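Local coordinates for protein beta-galactosidase (Marinomonas sp. ef1, PDB 6Y2K) that hydrolyses terminal beta-galactosidic bonds as a cold-active, hexameric glycoside hydrolase of family GH42, at residues A158-R161 with L162-A165; K79-V82 with D83-S87; A382-V385 with A386-V389. One frame throughout, in Å; residues are numbered along the deposited sequence.

Interaction 1: residues A158-R161 with L162-A165; sequences AAFR and LWLA
F160 and L164 make an i to i+4 side-chain contact along one face of an alpha-helix, a CH-pi packing in which a leucine methyl covers a phenylalanine ring. The residues belong to helix 154-168, which follows strand 134-138, the fourth of the eight parallel strands of the TIM barrel, and lies outside the barrel against the long helix 205-233. L164 CD1 stands over the middle of the F160 ring, 3.7 Å from its centroid and only 11° off the ring normal. The second methyl reaches the rim of the same ring, with L164 CD2 3.7 Å from F160 CE1. With CG of F160 anti to the backbone N (chi1 -173°), the ring swings toward the following turn and meets the leucine branches there. The W163 indole leaves its backbone in the same sense but only grazes the phenylalanine, W163 CE3 lying 4.5 Å from F160 CE1; L164 CD2 sits in the plane of the indole, at its edge. Beyond the helix, F211 meets F160 edge-to-face and L174 and W178 of helix 171-178 pack on L164, so the pair belongs to a buried apolar seam. W163 NE1 is hydrogen-bonded to D217 OD2, which ties the indole to helix 205-233. R161 points another way, its extended chain bringing NH2 to the carbonyl oxygen of I193 in a neighbouring loop. Four successive i to i+4 backbone hydrogen bonds carry the side chains. The bonds from W163 N to A159 O and from L164 N to F160 O are the shorter ones; in the latter, L164 N lies 2.9 Å from F160 O, nearly in line with the C=O bond, at a C=O...N angle of 163°.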
loop_
_atom_site.group_PDB
_atom_site.type_symbol
_atom_site.label_atom_id
_atom_site.label_comp_id
_atom_site.label_asym_id
_atom_site.label_seq_id
_atom_site.Cartn_x
_atom_site.Cartn_y
_atom_site.Cartn_z
ATOM N N ALA A 158 -14.506 -41.965 34.806
ATOM C CA ALA A 158 -14.424 -43.318 35.346
ATOM C C ALA A 158 -13.383 -44.140 34.593
ATOM O O ALA A 158 -12.544 -44.797 35.213
ATOM C CB ALA A 158 -15.786 -43.998 35.306
ATOM N N ALA A 159 -13.424 -44.080 33.262
ATOM C CA ALA A 159 -12.426 -44.762 32.434
ATOM C C ALA A 159 -11.007 -44.222 32.658
ATOM O O ALA A 159 -10.046 -44.996 32.673
ATOM C CB ALA A 159 -12.804 -44.674 30.960
ATOM N N PHE A 160 -10.885 -42.903 32.845
ATOM C CA PHE A 160 -9.577 -42.251 33.051
ATOM C C PHE A 160 -8.928 -42.720 34.353
ATOM O O PHE A 160 -7.758 -43.106 34.366
ATOM C CB PHE A 160 -9.740 -40.724 33.014
ATOM C CG PHE A 160 -8.443 -39.936 33.053
ATOM C CD1 PHE A 160 -7.327 -40.313 32.300
ATOM C CD2 PHE A 160 -8.366 -38.760 33.812
ATOM C CE1 PHE A 160 -6.160 -39.555 32.328
ATOM C CE2 PHE A 160 -7.202 -37.992 33.831
ATOM C CZ PHE A 160 -6.098 -38.388 33.085
ATOM N N ARG A 161 -9.697 -42.759 35.430
ATOM C CA ARG A 161 -9.149 -43.211 36.716
ATOM C C ARG A 161 -8.683 -44.676 36.676
ATOM O O ARG A 161 -7.655 -45.011 37.273
ATOM C CB ARG A 161 -10.151 -42.978 37.845
ATOM C CG ARG A 161 -10.416 -41.507 38.096
ATOM C CD ARG A 161 -11.652 -41.313 38.942
ATOM N NE ARG A 161 -11.752 -39.937 39.419
ATOM C CZ ARG A 161 -12.792 -39.441 40.080
ATOM N NH1 ARG A 161 -13.848 -40.208 40.364
ATOM N NH2 ARG A 161 -12.781 -38.167 40.467
ATOM N N LEU A 162 -9.423 -45.534 35.967
ATOM C CA LEU A 162 -9.009 -46.935 35.771
ATOM C C LEU A 162 -7.753 -47.037 34.908
ATOM O O LEU A 162 -6.840 -47.804 35.223
ATOM C CB LEU A 162 -10.131 -47.773 35.145
ATOM C CG LEU A 162 -11.363 -48.072 36.008
ATOM C CD1 LEU A 162 -12.403 -48.816 35.169
ATOM C CD2 LEU A 162 -11.010 -48.880 37.259
ATOM N N TRP A 163 -7.721 -46.260 33.823
ATOM C CA TRP A 163 -6.576 -46.207 32.908
ATOM C C TRP A 163 -5.297 -45.743 33.616
ATOM O O TRP A 163 -4.224 -46.305 33.393
ATOM C CB TRP A 163 -6.917 -45.295 31.718
ATOM C CG TRP A 163 -5.925 -45.244 30.583
ATOM C CD1 TRP A 163 -5.970 -45.957 29.412
ATOM C CD2 TRP A 163 -4.777 -44.403 30.493
ATOM N NE1 TRP A 163 -4.906 -45.616 28.607
ATOM C CE2 TRP A 163 -4.160 -44.662 29.247
ATOM C CE3 TRP A 163 -4.202 -43.453 31.349
ATOM C CZ2 TRP A 163 -3.001 -44.003 28.836
ATOM C CZ3 TRP A 163 -3.048 -42.797 30.938
ATOM C CH2 TRP A 163 -2.460 -43.077 29.692
ATOM N N LEU A 164 -5.418 -44.738 34.482
ATOM C CA LEU A 164 -4.276 -44.235 35.257
ATOM C C LEU A 164 -3.726 -45.266 36.260
ATOM O O LEU A 164 -2.501 -45.385 36.419
ATOM C CB LEU A 164 -4.645 -42.945 35.999
ATOM C CG LEU A 164 -4.894 -41.690 35.154
ATOM C CD1 LEU A 164 -5.491 -40.603 36.031
ATOM C CD2 LEU A 164 -3.604 -41.208 34.498
ATOM N N ALA A 165 -4.622 -45.993 36.933
ATOM C CA ALA A 165 -4.214 -47.070 37.847
ATOM C C ALA A 165 -3.449 -48.163 37.106
ATOM O O ALA A 165 -2.412 -48.632 37.589
ATOM C CB ALA A 165 -5.415 -47.652 38.589
#

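Interaction 2: residues K79-V82 with D83-S87; sequences KWLV and DRHPS
D83 faces K79 one turn back in helix 79-84, and a salt bridge joins them. K79 NZ lies 2.9 Å from D83 OD1, on that oxygen's syn lone pair, and reaches OD2 weakly at 3.4 Å. Bends at chi2 (47°) and chi4 (59°) carry the lysine chain past the oxygens and bring NZ to the edge of the carboxylate, near its plane. The same ammonium group forms a salt bridge with E194 and a hydrogen bond to the E192 carbonyl of the second subunit; a methionine in place of K79 would probably leave D83, and E194 of that subunit, without their shared positive mate. D83 N also bonds to K79 O at 2.9 Å. R84 comes next, its N held by W80 O; its extended chain brings CD to the edge of the W80 indole, 4.1 Å from CE3, with the guanidinium and indole planes 81° apart. At H85 the chain leaves the helix. Its N bonds to V82 O at 3.1 Å, from above the carbonyl plane, and weakly to L81 O, while its CD2 lies 4.0 Å from L81 CD2. Both imidazole nitrogens are taken by E112 and E116 of helix 111-128. P86 then starts a 3-10 turn. This is the C-terminal end of a short helix following barrel strand 67-71, closed by an i to i+3 bond at a subunit interface of the hexamer.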
loop_
_atom_site.group_PDB
_atom_site.type_symbol
_atom_site.label_atom_id
_atom_site.label_comp_id
_atom_site.label_asym_id
_atom_site.label_seq_id
_atom_site.Cartn_x
_atom_site.Cartn_y
_atom_site.Cartn_z
ATOM N N LYS A 79 -32.775 -42.460 18.648
ATOM C CA LYS A 79 -33.160 -41.684 19.829
ATOM C C LYS A 79 -33.700 -42.558 20.967
ATOM O O LYS A 79 -33.420 -42.289 22.141
ATOM C CB LYS A 79 -34.192 -40.617 19.468
ATOM C CG LYS A 79 -34.564 -39.655 20.600
ATOM C CD LYS A 79 -33.359 -39.084 21.344
ATOM C CE LYS A 79 -33.645 -37.688 21.901
ATOM N NZ LYS A 79 -34.807 -37.683 22.835
ATOM N N TRP A 80 -34.454 -43.612 20.631
ATOM C CA TRP A 80 -34.933 -44.533 21.670
ATOM C C TRP A 80 -33.775 -45.138 22.474
ATOM O O TRP A 80 -33.888 -45.336 23.681
ATOM C CB TRP A 80 -35.848 -45.629 21.101
ATOM C CG TRP A 80 -35.227 -46.589 20.132
ATOM C CD1 TRP A 80 -35.401 -46.596 18.787
ATOM C CD2 TRP A 80 -34.365 -47.700 20.427
ATOM N NE1 TRP A 80 -34.704 -47.630 18.216
ATOM C CE2 TRP A 80 -34.057 -48.325 19.201
ATOM C CE3 TRP A 80 -33.835 -48.240 21.606
ATOM C CZ2 TRP A 80 -33.227 -49.449 19.119
ATOM C CZ3 TRP A 80 -33.013 -49.353 21.527
ATOM C CH2 TRP A 80 -32.717 -49.946 20.290
ATOM N N LEU A 81 -32.657 -45.410 21.806
ATOM C CA LEU A 81 -31.480 -45.990 22.468
ATOM C C LEU A 81 -30.780 -44.945 23.357
ATOM O O LEU A 81 -30.422 -45.233 24.498
ATOM C CB LEU A 81 -30.534 -46.587 21.411
ATOM C CG LEU A 81 -29.349 -47.448 21.871
ATOM C CD1 LEU A 81 -28.894 -48.375 20.750
ATOM C CD2 LEU A 81 -28.176 -46.595 22.351
ATOM N N VAL A 82 -30.623 -43.731 22.838
ATOM C CA VAL A 82 -30.084 -42.600 23.616
ATOM C C VAL A 82 -30.912 -42.368 24.889
ATOM O O VAL A 82 -30.350 -42.217 25.977
ATOM C CB VAL A 82 -30.009 -41.299 22.763
ATOM C CG1 VAL A 82 -29.679 -40.077 23.619
ATOM C CG2 VAL A 82 -28.990 -41.453 21.630
ATOM N N ASP A 83 -32.237 -42.366 24.751
ATOM C CA ASP A 83 -33.128 -42.147 25.891
ATOM C C ASP A 83 -32.986 -43.247 26.958
ATOM O O ASP A 83 -33.118 -42.974 28.149
ATOM C CB ASP A 83 -34.593 -42.037 25.433
ATOM C CG ASP A 83 -34.888 -40.753 24.667
ATOM O OD1 ASP A 83 -34.088 -39.799 24.734
ATOM O OD2 ASP A 83 -35.935 -40.693 23.990
ATOM N N ARG A 84 -32.713 -44.476 26.523
ATOM C CA ARG A 84 -32.446 -45.590 27.448
ATOM C C ARG A 84 -31.100 -45.516 28.168
ATOM O O ARG A 84 -30.955 -46.106 29.235
ATOM C CB ARG A 84 -32.513 -46.929 26.715
ATOM C CG ARG A 84 -33.921 -47.377 26.400
ATOM C CD ARG A 84 -33.898 -48.717 25.683
ATOM N NE ARG A 84 -35.232 -49.304 25.660
ATOM C CZ ARG A 84 -35.494 -50.589 25.430
ATOM N NH1 ARG A 84 -34.517 -51.470 25.174
ATOM N NH2 ARG A 84 -36.757 -50.995 25.446
ATOM N N HIS A 85 -30.123 -44.825 27.581
ATOM C CA HIS A 85 -28.764 -44.784 28.115
ATOM C C HIS A 85 -28.227 -43.351 28.186
ATOM O O HIS A 85 -27.310 -43.000 27.449
ATOM C CB HIS A 85 -27.843 -45.652 27.252
ATOM C CG HIS A 85 -28.288 -47.075 27.134
ATOM N ND1 HIS A 85 -28.168 -47.981 28.166
ATOM C CD2 HIS A 85 -28.853 -47.748 26.104
ATOM C CE1 HIS A 85 -28.642 -49.151 27.776
ATOM N NE2 HIS A 85 -29.053 -49.039 26.524
ATOM N N PRO A 86 -28.778 -42.519 29.089
ATOM C CA PRO A 86 -28.300 -41.127 29.216
ATOM C C PRO A 86 -26.805 -40.979 29.522
ATOM O O PRO A 86 -26.196 -39.984 29.109
ATOM C CB PRO A 86 -29.144 -40.558 30.371
ATOM C CG PRO A 86 -29.678 -41.751 31.098
ATOM C CD PRO A 86 -29.844 -42.821 30.061
ATOM N N SER A 87 -26.218 -41.961 30.210
ATOM C CA SER A 87 -24.773 -41.966 30.472
ATOM C C SER A 87 -23.890 -42.180 29.221
ATOM O O SER A 87 -22.657 -42.055 29.319
ATOM C CB SER A 87 -24.425 -43.035 31.514
ATOM O OG SER A 87 -24.555 -44.348 30.977
#

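Interaction 3: residues A382-V385 with A386-V389; sequences ATLV and AQEV
Van der Waals contacts between L384 and E388, and an apolar one between V385 and V389, link successive turns of helix 377-395. L384 CD2 lies against the carboxylate carbon of its partner, 3.7 Å from E388 CD, so a leucine methyl lies over a face of the E388 carboxylate. V385 CG1 and V389 CG1 approach more loosely, at 4.0 Å. On the neighbouring flank T383 and Q387 run side by side in the same direction, T383 CG2 standing 3.9 Å from Q387 NE2.

Polar ends are served mainly by other partners. E388 extends beyond CG, which is anti to its carbonyl carbon (chi1 -71°), and OE1 receives both a salt bridge from R335 and a hydrogen bond from W339 NE1; these two donors probably fix the rotation of the carboxylate and favour its ionised form. T383 OG1 turns back to the carbonyl oxygen of A379, within its own helix.

Regular i to i+4 backbone bonds underlie all of this. E388 N lies in the carbonyl plane of L384, 2.9 Å from its O, and V389 N is 2.8 Å from V385 O.

Helix 377-395 follows the last barrel strand, 348-352, and packs on the outside of the TIM barrel between two other helices: V385 and L384 meet helix 333-343 through R335, with T338 and F342 also against V385, while A382 and T383 rest on I27 of helix 17-27.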
loop_
_atom_site.group_PDB
_atom_site.type_symbol
_atom_site.label_atom_id
_atom_site.label_comp_id
_atom_site.label_asym_id
_atom_site.label_seq_id
_atom_site.Cartn_x
_atom_site.Cartn_y
_atom_site.Cartn_z
ATOM N N ALA A 382 -15.176 -39.670 -13.671
ATOM C CA ALA A 382 -14.973 -41.041 -13.192
ATOM C C ALA A 382 -14.905 -42.042 -14.351
ATOM O O ALA A 382 -14.021 -42.903 -14.383
ATOM C CB ALA A 382 -16.078 -41.443 -12.221
ATOM N N THR A 383 -15.851 -41.918 -15.286
ATOM C CA THR A 383 -15.884 -42.744 -16.499
ATOM C C THR A 383 -14.555 -42.663 -17.262
ATOM O O THR A 383 -13.998 -43.686 -17.654
ATOM C CB THR A 383 -17.076 -42.349 -17.405
ATOM O OG1 THR A 383 -18.302 -42.542 -16.684
ATOM C CG2 THR A 383 -17.113 -43.187 -18.686
ATOM N N LEU A 384 -14.037 -41.443 -17.419
ATOM C CA LEU A 384 -12.762 -41.203 -18.102
ATOM C C LEU A 384 -11.590 -41.872 -17.389
ATOM O O LEU A 384 -10.759 -42.517 -18.041
ATOM C CB LEU A 384 -12.493 -39.698 -18.221
ATOM C CG LEU A 384 -11.691 -39.106 -19.391
ATOM C CD1 LEU A 384 -10.965 -37.838 -18.949
ATOM C CD2 LEU A 384 -10.725 -40.057 -20.069
ATOM N N VAL A 385 -11.517 -41.725 -16.061
ATOM C CA VAL A 385 -10.447 -42.370 -15.282
ATOM C C VAL A 385 -10.475 -43.901 -15.496
ATOM O O VAL A 385 -9.426 -44.509 -15.727
ATOM C CB VAL A 385 -10.495 -42.010 -13.770
ATOM C CG1 VAL A 385 -9.510 -42.850 -12.964
ATOM C CG2 VAL A 385 -10.185 -40.531 -13.549
ATOM N N ALA A 386 -11.662 -44.511 -15.445
ATOM C CA ALA A 386 -11.787 -45.967 -15.628
ATOM C C ALA A 386 -11.222 -46.419 -16.983
ATOM O O ALA A 386 -10.504 -47.420 -17.056
ATOM C CB ALA A 386 -13.245 -46.403 -15.485
ATOM N N GLN A 387 -11.534 -45.660 -18.034
ATOM C CA GLN A 387 -10.976 -45.895 -19.377
ATOM C C GLN A 387 -9.459 -45.710 -19.365
ATOM O O GLN A 387 -8.729 -46.541 -19.910
ATOM C CB GLN A 387 -11.614 -44.962 -20.412
ATOM C CG GLN A 387 -13.095 -45.239 -20.650
ATOM C CD GLN A 387 -13.870 -44.082 -21.287
ATOM O OE1 GLN A 387 -13.398 -42.936 -21.353
ATOM N NE2 GLN A 387 -15.089 -44.383 -21.752
ATOM N N GLU A 388 -8.986 -44.643 -18.720
ATOM C CA GLU A 388 -7.550 -44.368 -18.659
ATOM C C GLU A 388 -6.750 -45.413 -17.890
ATOM O O GLU A 388 -5.604 -45.679 -18.272
ATOM C CB GLU A 388 -7.255 -42.965 -18.113
ATOM C CG GLU A 388 -7.623 -41.843 -19.079
ATOM C CD GLU A 388 -7.425 -40.453 -18.488
ATOM O OE1 GLU A 388 -7.523 -40.281 -17.244
ATOM O OE2 GLU A 388 -7.156 -39.523 -19.273
ATOM N N VAL A 389 -7.315 -46.024 -16.840
ATOM C CA VAL A 389 -6.545 -47.076 -16.141
ATOM C C VAL A 389 -6.413 -48.335 -17.025
ATOM O O VAL A 389 -5.391 -49.002 -16.967
ATOM C CB VAL A 389 -6.966 -47.419 -14.667
ATOM C CG1 VAL A 389 -7.647 -46.263 -13.932
ATOM C CG2 VAL A 389 -7.743 -48.717 -14.557
#

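How the interactions relate
All three are local contacts in the TIM-barrel part of the chain, and none shares an element with another: interactions 1 and 3 lie inside longer helices, and interaction 2 runs over the end of a short one. Interactions 1 and 2 lie on the same side of the chain's centre, centres about 24 Å apart; interaction 3 is opposite interaction 1, centre to centre about 52 Å. Each is partly buried. Interaction 1 buries its apolar pair, F160 and L164; interaction 3 buries V385 and leaves Q387 exposed; interaction 2 has a buried first turn, with D83 and R84 exposed, and combines a salt bridge with ring-edge and apolar contacts. Interaction 2 alone is touched by another subunit.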